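Local coordinates for protein dihydropteroate synthase (Xanthomonas albilineans, PDB 6Q62) that probably catalyses the condensation of para-aminobenzoate with 6-hydroxymethyl-7,8-dihydropterin diphosphate to 7,8-dihydropteroate, a step of folate biosynthesis, at residues 219-224 / 255-260; 26-31 / 60-65; 161-166 / 203-208; 11-16 / 96-101. One frame throughout, in Å; residues are numbered along the deposited sequence. Where two conformers were deposited one is given.

Contact 1: 219-224 / 255-260. With 6GU (6-chloroguanine), chain E.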
loop_
_atom_site.group_PDB
_atom_site.type_symbol
_atom_site.label_atom_id
_atom_site.label_comp_id
_atom_site.label_asym_id
_atom_site.label_seq_id
_atom_site.Cartn_x
_atom_site.Cartn_y
_atom_site.Cartn_z
ATOM N N VAL A 219 17.762 3.294 9.299
ATOM C CA VAL A 219 17.869 2.994 7.866
ATOM C C VAL A 219 16.808 3.768 7.094
ATOM O O VAL A 219 15.617 3.777 7.474
ATOM C CB VAL A 219 17.760 1.457 7.629
ATOM C CG1 VAL A 219 17.674 1.083 6.141
ATOM C CG2 VAL A 219 18.885 0.685 8.320
ATOM N N LEU A 220 17.241 4.437 6.026
ATOM C CA LEU A 220 16.368 5.182 5.127
ATOM C C LEU A 220 16.196 4.323 3.874
ATOM O O LEU A 220 17.179 3.774 3.374
ATOM C CB LEU A 220 17.030 6.526 4.772
ATOM C CG LEU A 220 16.244 7.515 3.898
ATOM C CD1 LEU A 220 16.715 8.928 4.136
ATOM C CD2 LEU A 220 16.270 7.183 2.423
ATOM N N ALA A 221 14.965 4.230 3.354
ATOM C CA ALA A 221 14.696 3.482 2.113
ATOM C C ALA A 221 13.988 4.445 1.192
ATOM O O ALA A 221 13.051 5.093 1.599
ATOM C CB ALA A 221 13.779 2.286 2.385
ATOM N N GLY A 222 14.435 4.515 -0.040
ATOM C CA GLY A 222 13.827 5.363 -1.054
ATOM C C GLY A 222 13.571 4.557 -2.319
ATOM O O GLY A 222 14.506 4.306 -3.070
ATOM N N LEU A 223 12.325 4.132 -2.570
ATOM C CA LEU A 223 12.037 3.370 -3.795
ATOM C C LEU A 223 11.014 4.135 -4.622
ATOM O O LEU A 223 10.523 3.626 -5.634
ATOM C CB LEU A 223 11.460 1.976 -3.431
ATOM C CG LEU A 223 12.342 1.029 -2.616
ATOM C CD1 LEU A 223 11.821 0.887 -1.197
ATOM C CD2 LEU A 223 12.359 -0.333 -3.228
ATOM N N SER A 224 10.742 5.370 -4.229
ATOM C CA SER A 224 9.673 6.183 -4.799
ATOM C C SER A 224 9.704 6.381 -6.310
ATOM O O SER A 224 10.563 7.049 -6.860
ATOM C CB SER A 224 9.590 7.523 -4.085
ATOM O OG SER A 224 8.389 8.161 -4.463
ATOM N N ARG A 255 10.158 -4.126 7.371
ATOM C CA ARG A 255 11.459 -4.766 7.405
ATOM C C ARG A 255 12.539 -3.940 8.128
ATOM O O ARG A 255 13.705 -4.303 8.058
ATOM C CB ARG A 255 11.893 -5.199 6.004
ATOM C CG ARG A 255 11.178 -6.487 5.599
ATOM C CD ARG A 255 11.002 -6.680 4.113
ATOM N NE ARG A 255 10.227 -7.891 3.823
ATOM C CZ ARG A 255 8.903 -8.015 3.896
ATOM N NH1 ARG A 255 8.148 -6.997 4.309
ATOM N NH2 ARG A 255 8.326 -9.171 3.600
ATOM N N GLY A 256 12.122 -2.926 8.885
ATOM C CA GLY A 256 12.995 -2.168 9.766
ATOM C C GLY A 256 13.363 -0.750 9.375
ATOM O O GLY A 256 13.963 -0.044 10.195
ATOM N N ALA A 257 13.005 -0.291 8.155
ATOM C CA ALA A 257 13.361 1.080 7.762
ATOM C C ALA A 257 12.636 2.088 8.663
ATOM O O ALA A 257 11.447 1.892 8.956
ATOM C CB ALA A 257 13.018 1.328 6.296
ATOM N N LEU A 258 13.377 3.096 9.197
ATOM C CA LEU A 258 12.751 4.145 10.043
ATOM C C LEU A 258 12.486 5.442 9.290
ATOM O O LEU A 258 11.808 6.344 9.798
ATOM C CB LEU A 258 13.528 4.411 11.344
ATOM C CG LEU A 258 13.421 3.260 12.341
ATOM C CD1 LEU A 258 14.572 3.311 13.370
ATOM C CD2 LEU A 258 12.018 3.213 12.955
ATOM N N LEU A 259 13.036 5.560 8.086
ATOM C CA LEU A 259 12.787 6.765 7.268
ATOM C C LEU A 259 12.465 6.326 5.853
ATOM O O LEU A 259 13.117 5.406 5.326
ATOM C CB LEU A 259 14.037 7.700 7.261
ATOM C CG LEU A 259 13.939 9.042 7.999
ATOM C CD1 LEU A 259 15.059 9.962 7.558
ATOM C CD2 LEU A 259 12.657 9.789 7.664
ATOM N N LEU A 260 11.487 6.980 5.236
ATOM C CA LEU A 260 11.007 6.614 3.881
ATOM C C LEU A 260 11.019 7.848 3.019
ATOM O O LEU A 260 10.413 8.867 3.385
ATOM C CB LEU A 260 9.580 6.006 3.919
ATOM C CG LEU A 260 9.470 4.757 4.823
ATOM C CD1 LEU A 260 8.045 4.463 5.150
ATOM C CD2 LEU A 260 10.211 3.536 4.189
HETATM CL CL6 6GU E . 17.012 6.231 -2.596
HETATM N N1 6GU E . 18.105 7.766 -0.981
HETATM C C2 6GU E . 18.702 8.992 -0.693
HETATM N N2 6GU E . 19.251 9.050 0.512
HETATM N N3 6GU E . 18.777 10.076 -1.546
HETATM C C4 6GU E . 18.221 9.851 -2.787
HETATM C C5 6GU E . 17.618 8.621 -3.161
HETATM C C6 6GU E . 17.613 7.663 -2.197
HETATM N N7 6GU E . 17.173 8.712 -4.478
HETATM C C8 6GU E . 17.530 10.002 -4.861
HETATM N N9 6GU E . 18.149 10.708 -3.877
HETATM O O HOH W 1 16.106 1.553 10.848
#

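Contact 2: 26-31 / 60-65. With SO4 (sulfate ion), chain H.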
loop_
_atom_site.group_PDB
_atom_site.type_symbol
_atom_site.label_atom_id
_atom_site.label_comp_id
_atom_site.label_asym_id
_atom_site.label_seq_id
_atom_site.Cartn_x
_atom_site.Cartn_y
_atom_site.Cartn_z
ATOM N N VAL A 26 11.625 17.144 -2.295
ATOM C CA VAL A 26 11.465 18.476 -2.868
ATOM C C VAL A 26 12.600 18.691 -3.865
ATOM O O VAL A 26 13.710 19.057 -3.477
ATOM C CB VAL A 26 11.383 19.612 -1.808
ATOM C CG1 VAL A 26 11.184 20.985 -2.474
ATOM C CG2 VAL A 26 10.290 19.327 -0.792
ATOM N N ASN A 27 12.336 18.435 -5.163
ATOM C CA ASN A 27 13.351 18.640 -6.186
ATOM C C ASN A 27 13.262 20.068 -6.705
ATOM O O ASN A 27 12.182 20.541 -7.065
ATOM C CB ASN A 27 13.200 17.634 -7.315
ATOM C CG ASN A 27 13.633 16.238 -6.950
ATOM O OD1 ASN A 27 14.616 16.024 -6.234
ATOM N ND2 ASN A 27 12.918 15.261 -7.459
ATOM N N VAL A 28 14.393 20.766 -6.694
ATOM C CA VAL A 28 14.423 22.150 -7.160
ATOM C C VAL A 28 15.119 22.125 -8.509
ATOM O O VAL A 28 16.306 22.416 -8.608
ATOM C CB VAL A 28 15.135 23.128 -6.181
ATOM C CG1 VAL A 28 14.831 24.594 -6.555
ATOM C CG2 VAL A 28 14.765 22.839 -4.730
ATOM N N THR A 29 14.401 21.712 -9.543
ATOM C CA THR A 29 14.981 21.668 -10.887
ATOM C C THR A 29 13.908 22.215 -11.828
ATOM O O THR A 29 12.723 21.919 -11.625
ATOM C CB THR A 29 15.401 20.229 -11.318
ATOM O OG1 THR A 29 14.264 19.377 -11.296
ATOM C CG2 THR A 29 16.522 19.623 -10.447
ATOM N N PRO A 30 14.263 23.015 -12.845
ATOM C CA PRO A 30 13.221 23.492 -13.788
ATOM C C PRO A 30 12.367 22.366 -14.398
ATOM O O PRO A 30 11.163 22.547 -14.568
ATOM C CB PRO A 30 14.024 24.241 -14.850
ATOM C CG PRO A 30 15.288 24.666 -14.138
ATOM C CD PRO A 30 15.603 23.505 -13.228
ATOM N N ASP A 31 12.969 21.183 -14.659
ATOM C CA ASP A 31 12.274 20.020 -15.240
ATOM C C ASP A 31 11.266 19.363 -14.277
ATOM O O ASP A 31 10.419 18.580 -14.712
ATOM C CB ASP A 31 13.274 18.986 -15.794
ATOM N N LEU A 60 11.529 17.246 5.071
ATOM C CA LEU A 60 11.607 17.537 3.643
ATOM C C LEU A 60 13.045 17.425 3.171
ATOM O O LEU A 60 13.935 17.899 3.850
ATOM C CB LEU A 60 11.075 18.942 3.344
ATOM C CG LEU A 60 9.612 19.211 3.766
ATOM C CD1 LEU A 60 9.245 20.661 3.481
ATOM C CD2 LEU A 60 8.632 18.267 3.044
ATOM N N ASP A 61 13.271 16.776 2.026
ATOM C CA ASP A 61 14.604 16.615 1.465
ATOM C C ASP A 61 14.670 17.511 0.232
ATOM O O ASP A 61 14.024 17.223 -0.780
ATOM C CB ASP A 61 14.836 15.170 1.071
ATOM C CG ASP A 61 16.267 14.869 0.677
ATOM O OD1 ASP A 61 17.188 15.367 1.360
ATOM O OD2 ASP A 61 16.468 14.122 -0.324
ATOM N N ILE A 62 15.486 18.561 0.302
ATOM C CA ILE A 62 15.583 19.591 -0.747
ATOM C C ILE A 62 16.849 19.325 -1.563
ATOM O O ILE A 62 17.946 19.313 -1.003
ATOM C CB ILE A 62 15.605 20.994 -0.076
ATOM C CG1 ILE A 62 14.313 21.195 0.755
ATOM C CG2 ILE A 62 15.755 22.121 -1.131
ATOM C CD1 ILE A 62 14.448 22.192 1.894
ATOM N N GLY A 63 16.678 19.088 -2.853
ATOM C CA GLY A 63 17.817 18.785 -3.721
ATOM C C GLY A 63 17.787 19.593 -4.996
ATOM O O GLY A 63 16.719 19.803 -5.567
ATOM N N GLY A 64 18.960 20.027 -5.454
ATOM C CA GLY A 64 19.032 20.811 -6.680
ATOM C C GLY A 64 19.755 20.103 -7.808
ATOM O O GLY A 64 19.995 20.711 -8.845
ATOM N N GLU A 65 20.138 18.829 -7.600
ATOM C CA GLU A 65 20.886 18.050 -8.592
ATOM C C GLU A 65 20.345 16.628 -8.712
ATOM O O GLU A 65 20.400 15.867 -7.746
ATOM C CB GLU A 65 22.391 18.064 -8.234
ATOM C CG GLU A 65 23.280 17.324 -9.220
ATOM C CD GLU A 65 24.768 17.495 -9.003
ATOM O OE1 GLU A 65 25.186 17.641 -7.833
ATOM O OE2 GLU A 65 25.522 17.458 -10.002
HETATM S S SO4 H . 14.262 11.750 -7.128
HETATM O O1 SO4 H . 13.019 12.246 -7.748
HETATM O O2 SO4 H . 15.261 11.432 -8.158
HETATM O O3 SO4 H . 14.850 12.798 -6.220
HETATM O O4 SO4 H . 14.007 10.533 -6.374
HETATM O O HOH W 2 15.527 15.988 -3.111
HETATM O O HOH W 3 16.745 17.480 -7.402
#

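Contact 3: 161-166 / 203-208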
loop_
_atom_site.group_PDB
_atom_site.type_symbol
_atom_site.label_atom_id
_atom_site.label_comp_id
_atom_site.label_asym_id
_atom_site.label_seq_id
_atom_site.Cartn_x
_atom_site.Cartn_y
_atom_site.Cartn_z
ATOM N N ASP A 161 27.352 -10.668 -4.514
ATOM C CA ASP A 161 26.375 -10.702 -3.434
ATOM C C ASP A 161 26.042 -9.242 -3.092
ATOM O O ASP A 161 26.721 -8.631 -2.262
ATOM C CB ASP A 161 26.989 -11.441 -2.222
ATOM C CG ASP A 161 26.063 -11.777 -1.062
ATOM O OD1 ASP A 161 24.990 -11.136 -0.942
ATOM O OD2 ASP A 161 26.433 -12.645 -0.246
ATOM N N VAL A 162 25.009 -8.681 -3.746
ATOM C CA VAL A 162 24.609 -7.275 -3.549
ATOM C C VAL A 162 24.345 -6.922 -2.065
ATOM O O VAL A 162 24.760 -5.859 -1.626
ATOM C CB VAL A 162 23.431 -6.843 -4.471
ATOM C CG1 VAL A 162 22.087 -7.444 -4.024
ATOM C CG2 VAL A 162 23.340 -5.318 -4.563
ATOM N N VAL A 163 23.691 -7.805 -1.296
ATOM C CA VAL A 163 23.371 -7.539 0.117
ATOM C C VAL A 163 24.643 -7.423 0.947
ATOM O O VAL A 163 24.775 -6.501 1.772
ATOM C CB VAL A 163 22.396 -8.618 0.694
ATOM C CG1 VAL A 163 22.233 -8.490 2.218
ATOM C CG2 VAL A 163 21.045 -8.532 0.011
ATOM N N ALA A 164 25.568 -8.384 0.752
ATOM C CA ALA A 164 26.815 -8.389 1.505
ATOM C C ALA A 164 27.698 -7.193 1.105
ATOM O O ALA A 164 28.301 -6.574 1.976
ATOM C CB ALA A 164 27.563 -9.693 1.290
ATOM N N GLU A 165 27.734 -6.852 -0.186
ATOM C CA GLU A 165 28.525 -5.732 -0.713
ATOM C C GLU A 165 28.013 -4.382 -0.201
ATOM O O GLU A 165 28.812 -3.552 0.245
ATOM C CB GLU A 165 28.605 -5.790 -2.238
ATOM C CG GLU A 165 29.598 -6.851 -2.688
ATOM C CD GLU A 165 29.609 -7.203 -4.161
ATOM O OE1 GLU A 165 29.826 -6.296 -4.996
ATOM O OE2 GLU A 165 29.435 -8.402 -4.479
ATOM N N VAL A 166 26.680 -4.172 -0.244
ATOM C CA VAL A 166 26.077 -2.946 0.297
ATOM C C VAL A 166 26.327 -2.850 1.798
ATOM O O VAL A 166 26.752 -1.796 2.258
ATOM C CB VAL A 166 24.574 -2.794 -0.067
ATOM C CG1 VAL A 166 23.917 -1.669 0.735
ATOM C CG2 VAL A 166 24.386 -2.545 -1.558
ATOM N N VAL A 203 15.135 -5.808 -5.240
ATOM C CA VAL A 203 14.224 -6.725 -4.551
ATOM C C VAL A 203 14.989 -7.499 -3.466
ATOM O O VAL A 203 14.496 -7.627 -2.343
ATOM C CB VAL A 203 13.508 -7.656 -5.562
ATOM C CG1 VAL A 203 12.712 -8.751 -4.847
ATOM C CG2 VAL A 203 12.598 -6.853 -6.485
ATOM N N GLN A 204 16.224 -7.956 -3.782
ATOM C CA GLN A 204 17.083 -8.648 -2.813
ATOM C C GLN A 204 17.371 -7.756 -1.610
ATOM O O GLN A 204 17.263 -8.205 -0.470
ATOM C CB GLN A 204 18.415 -9.073 -3.448
ATOM C CG GLN A 204 18.336 -10.285 -4.384
ATOM C CD GLN A 204 18.054 -11.589 -3.671
ATOM O OE1 GLN A 204 18.546 -11.860 -2.565
ATOM N NE2 GLN A 204 17.256 -12.425 -4.305
ATOM N N LEU A 205 17.747 -6.495 -1.856
ATOM C CA LEU A 205 18.064 -5.566 -0.768
ATOM C C LEU A 205 16.876 -5.260 0.101
ATOM O O LEU A 205 17.043 -5.074 1.312
ATOM C CB LEU A 205 18.647 -4.253 -1.319
ATOM C CG LEU A 205 20.089 -4.332 -1.842
ATOM C CD1 LEU A 205 20.377 -3.164 -2.736
ATOM C CD2 LEU A 205 21.100 -4.392 -0.682
ATOM N N LEU A 206 15.674 -5.173 -0.509
ATOM C CA LEU A 206 14.445 -4.912 0.243
ATOM C C LEU A 206 14.059 -6.141 1.060
ATOM O O LEU A 206 13.770 -6.021 2.245
ATOM C CB LEU A 206 13.297 -4.520 -0.704
ATOM C CG LEU A 206 11.921 -4.201 -0.087
ATOM C CD1 LEU A 206 12.037 -3.186 1.036
ATOM C CD2 LEU A 206 10.980 -3.646 -1.176
ATOM N N ALA A 207 14.139 -7.326 0.451
ATOM C CA ALA A 207 13.802 -8.558 1.166
ATOM C C ALA A 207 14.756 -8.774 2.356
ATOM O O ALA A 207 14.305 -9.188 3.419
ATOM C CB ALA A 207 13.868 -9.744 0.211
ATOM N N HIS A 208 16.048 -8.439 2.187
ATOM C CA HIS A 208 17.082 -8.604 3.219
ATOM C C HIS A 208 17.387 -7.337 4.011
ATOM O O HIS A 208 18.394 -7.280 4.716
ATOM C CB HIS A 208 18.360 -9.184 2.614
ATOM C CG HIS A 208 18.196 -10.567 2.088
ATOM N ND1 HIS A 208 18.071 -10.803 0.749
ATOM C CD2 HIS A 208 18.147 -11.745 2.747
ATOM C CE1 HIS A 208 17.996 -12.115 0.617
ATOM N NE2 HIS A 208 18.002 -12.720 1.794
#

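Contact 4: 11-16 / 96-101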
loop_
_atom_site.group_PDB
_atom_site.type_symbol
_atom_site.label_atom_id
_atom_site.label_comp_id
_atom_site.label_asym_id
_atom_site.label_seq_id
_atom_site.Cartn_x
_atom_site.Cartn_y
_atom_site.Cartn_z
ATOM N N ALA A 11 19.260 20.479 13.742
ATOM C CA ALA A 11 19.481 21.906 14.001
ATOM C C ALA A 11 18.356 22.507 14.855
ATOM O O ALA A 11 17.789 23.546 14.509
ATOM C CB ALA A 11 19.658 22.677 12.685
ATOM N N GLY A 12 17.983 21.791 15.910
ATOM C CA GLY A 12 16.938 22.241 16.827
ATOM C C GLY A 12 15.564 21.664 16.569
ATOM O O GLY A 12 14.701 21.737 17.456
ATOM N N ARG A 13 15.340 21.081 15.353
ATOM C CA ARG A 13 14.062 20.441 14.995
ATOM C C ARG A 13 14.242 18.966 15.205
ATOM O O ARG A 13 15.121 18.346 14.588
ATOM C CB ARG A 13 13.667 20.764 13.550
ATOM C CG ARG A 13 13.354 22.225 13.408
ATOM C CD ARG A 13 12.969 22.625 12.020
ATOM N NE ARG A 13 12.773 24.064 12.005
ATOM C CZ ARG A 13 12.186 24.746 11.032
ATOM N NH1 ARG A 13 11.711 24.118 9.962
ATOM N NH2 ARG A 13 12.056 26.058 11.125
ATOM N N ILE A 14 13.455 18.407 16.123
ATOM C CA ILE A 14 13.604 17.014 16.531
ATOM C C ILE A 14 12.827 16.054 15.663
ATOM O O ILE A 14 11.622 16.210 15.488
ATOM C CB ILE A 14 13.273 16.819 18.036
ATOM C CG1 ILE A 14 13.918 17.932 18.932
ATOM C CG2 ILE A 14 13.649 15.403 18.505
ATOM C CD1 ILE A 14 15.493 18.093 18.873
ATOM N N LEU A 15 13.532 15.048 15.140
ATOM C CA LEU A 15 12.950 13.966 14.357
ATOM C C LEU A 15 13.043 12.718 15.250
ATOM O O LEU A 15 14.146 12.218 15.491
ATOM C CB LEU A 15 13.750 13.772 13.050
ATOM C CG LEU A 15 13.275 12.662 12.113
ATOM C CD1 LEU A 15 11.865 12.964 11.573
ATOM C CD2 LEU A 15 14.270 12.447 10.962
ATOM N N THR A 16 11.901 12.234 15.754
ATOM C CA THR A 16 11.868 11.059 16.631
ATOM C C THR A 16 11.536 9.812 15.828
ATOM O O THR A 16 10.454 9.734 15.244
ATOM C CB THR A 16 10.895 11.284 17.807
ATOM O OG1 THR A 16 11.161 12.567 18.379
ATOM C CG2 THR A 16 11.010 10.184 18.872
ATOM N N LEU A 96 9.075 21.713 10.118
ATOM C CA LEU A 96 9.724 20.435 9.874
ATOM C C LEU A 96 11.225 20.487 9.789
ATOM O O LEU A 96 11.743 21.388 9.165
ATOM C CB LEU A 96 9.218 19.848 8.508
ATOM C CG LEU A 96 7.745 19.494 8.434
ATOM C CD1 LEU A 96 7.440 18.782 7.091
ATOM C CD2 LEU A 96 7.315 18.592 9.642
ATOM N N PRO A 97 11.922 19.401 10.225
ATOM C CA PRO A 97 13.343 19.276 9.921
ATOM C C PRO A 97 13.509 19.304 8.401
ATOM O O PRO A 97 12.654 18.796 7.660
ATOM C CB PRO A 97 13.691 17.888 10.454
ATOM C CG PRO A 97 12.615 17.559 11.407
ATOM C CD PRO A 97 11.414 18.196 10.900
ATOM N N LEU A 98 14.590 19.927 7.936
ATOM C CA LEU A 98 14.887 20.039 6.519
ATOM C C LEU A 98 16.220 19.387 6.227
ATOM O O LEU A 98 17.210 19.672 6.887
ATOM C CB LEU A 98 14.928 21.508 6.058
ATOM C CG LEU A 98 13.694 22.350 6.374
ATOM C CD1 LEU A 98 13.947 23.789 6.025
ATOM C CD2 LEU A 98 12.446 21.837 5.617
ATOM N N SER A 99 16.232 18.519 5.224
ATOM C CA SER A 99 17.442 17.862 4.767
ATOM C C SER A 99 17.860 18.482 3.434
ATOM O O SER A 99 17.015 18.920 2.645
ATOM C CB SER A 99 17.155 16.382 4.554
ATOM O OG SER A 99 18.223 15.729 3.885
ATOM N N VAL A 100 19.174 18.571 3.211
ATOM C CA VAL A 100 19.701 19.017 1.934
ATOM C C VAL A 100 20.315 17.795 1.251
ATOM O O VAL A 100 21.181 17.102 1.838
ATOM C CB VAL A 100 20.679 20.224 2.041
ATOM C CG1 VAL A 100 21.894 19.921 2.944
ATOM C CG2 VAL A 100 21.114 20.708 0.650
ATOM N N ASP A 101 19.857 17.507 0.052
ATOM C CA ASP A 101 20.334 16.363 -0.721
ATOM C C ASP A 101 21.463 16.856 -1.642
ATOM O O ASP A 101 21.214 17.435 -2.717
ATOM C CB ASP A 101 19.147 15.806 -1.514
ATOM C CG ASP A 101 19.383 14.640 -2.425
ATOM O OD1 ASP A 101 20.543 14.265 -2.618
ATOM O OD2 ASP A 101 18.394 14.101 -2.954
#

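Contact 1: 219-224 / 255-260
The carbonyl of Val219 takes two N-H groups of the facing chain at once: Leu258 N lies in the carbonyl plane of Val219, 2.9 Å from Val219 O, while Leu259 N comes in tilted 24° from that plane at 3.2 Å. Val219 N donates to a water, which in turn donates a hydrogen bond to Gly256 O, where a Schellman motif ends helix 242-254. At Leu220 the side chain splits its two methyls, CD1 meeting Leu259 CD1 at 3.9 Å and CD2 lying 3.9 Å from N1 of 6-chloroguanine. A second conformer of Leu220 was deposited, which makes this fit tentative. Ala221 N then donates to Leu259 O (2.9 Å), and Ala221 CB turns to the other face, toward Ala257 CB at 4.1 Å and the tip of Leu260; all three pack on Ala252 of helix 242-254. Gly222 brings its O to 3.2 Å from the chlorine CL6 of the ligand, and the same oxygen accepts from Lys226 NZ. The chemistry is therefore divided: backbone bonds fix the parallel register of these two barrel strands, while one Leu220 methyl, in the conformer given, and the Gly222 carbonyl line the purine, glycine having no CB to collide with the chlorine.

Contact 2: 26-31 / 60-65
Val28 and Ile62 lie side by side, their CG2 methyls 3.8 Å apart. In Ile62 (chi1 -59°) that methyl stands anti to the backbone N, which leaves CG1 to turn back toward Val26 CB at 4.2 Å, while Val26 CG2 rests against Leu60 CB. This apolar row is covered by helices 41-54 and 76-93. The strands are laced by Val26 N to Asp61 O, Gly63 N to Val26 O and Val28 N to Gly63 O (2.8 Å), the last nearly straight.

The opposite face is polar. With chi1 at -73°, Asn27 holds its amide beside its own backbone N, and ND2 reaches out to the bound sulfate, at 3.0 Å to O1 and weakly to O3. The other end of the amide, OD1, accepts from a water at 2.8 Å that also bonds weakly to Gly63 O, which should fix the amide flip. Asp61 swings its carboxylate to Ser99 OG, Arg261 and Asn120. Past the strand end, Thr29 lays CG2 on Gly64 O at 4.0 Å and turns OG1 to Ser32 and Thr67.

Arg261 and His263 complete the site of this sulfate, probably from the crystallisation liquor. Two parallel strands joined through helix 41-54 form a beta-alpha-beta unit of the TIM barrel, and a sulfate at their C-terminal ends is consistent with the diphosphate site of this family.

Contact 3: 161-166 / 203-208
Leu205 lays its two methyls against Val162, Val163 and Val166, all from the start of helix 162-179. Its CD2 presses on Val166 CG2 at 3.9 Å and on Val163 CA at 4.0 Å, and its CD1 meets Val162 CG2 at 4.1 Å. Val163 belongs to the same tight part: its CG2 comes to 3.8 Å from His208 CB and meets the imidazole obliquely. That ring is steadied from within its own helix end, where His208 ND1 and His208 N reach Gln204 O from opposite faces of its carbonyl plane. The valine beta-branches fill the close side, and no hydrogen bond crosses it. The axes of the short segments pass 9.7 Å apart at a crossing angle of -69°.

The looser side lies toward Gln204 and the helix start. Val162 CG1 meets Gln204 CB at 4.1 Å, and beyond that point the Gln204 chain bends at chi2. Farther out, the exposed Asp161 caps its helix, OD1 accepting from Ala164 N at 3.3 Å.

Both helices belong to the outer layer of the barrel, one preceding and one following strand 187-190. Phe193 and Lys197 border Leu205, His145 borders Val166, and Val281 of the second subunit packs on Gln204 and His208.

Contact 4: 11-16 / 96-101
The guanidinium of Arg13 uses its edge: NH1 donates to Leu96 O at 2.8 Å, with the oxygen in the guanidinium plane. Seen from the carbonyl the geometry is less regular, since NH1 stands 50° above the plane of Leu96 C=O and so avoids its lone-pair directions. Nothing from 96-101 stacks on either guanidinium face; Leu98 CG lies obliquely, 4.5 Å from Arg13 NH1. On the far nitrogen, NH2 bonds to Val91 O, so this one group ties two backbone carbonyls close to the end of helix 76-93.

The Arg13 chain, extended from CG to NE, runs alongside the flat Leu96-Pro97 peptide, passing CD within 3.3 Å of Leu96 O before the guanidinium delivers its bond. The puckered ring of Pro97 touches both neighbours of the hairpin strand, its CG lying 4.0 Å from Arg13 CB and 4.3 Å from Leu15 CB.

Strand 13-16 pairs only with strand 7-10, and the backbones here make no hydrogen bonds to each other. The contact is made where strand 98-101 is about to begin. An N-terminal hairpin laid across the N-terminal mouth of the barrel, with Leu15 also touching Met118, is a familiar feature of dihydropteroate synthases.

How the contacts relate
Contacts 1 and 2 lie in the parallel barrel sheet, contact 4 reaches it through strand 98-101, and contact 3 belongs to its helical coat. Strands 21-27 and 259-262 are neighbours, bringing contacts 1 and 2 within about 7 Å at nearest atoms. Contact 2 joins contact 4 directly: Ser99 OG lies 2.8 Å from Asp61 OD1, a probable hydrogen bond. Leu15 CD2 of contact 4 packs 4.3 Å from Leu259 CD1 of contact 1. Contact 3 reaches contact 1 through Leu206 and Arg255 but stays about 17 Å, nearest atoms, from contacts 2 and 4. Leu220, Gly222 and Asp101 line the 6-chloroguanine pocket, and the Asp61 side chain comes about 5 Å from that ligand.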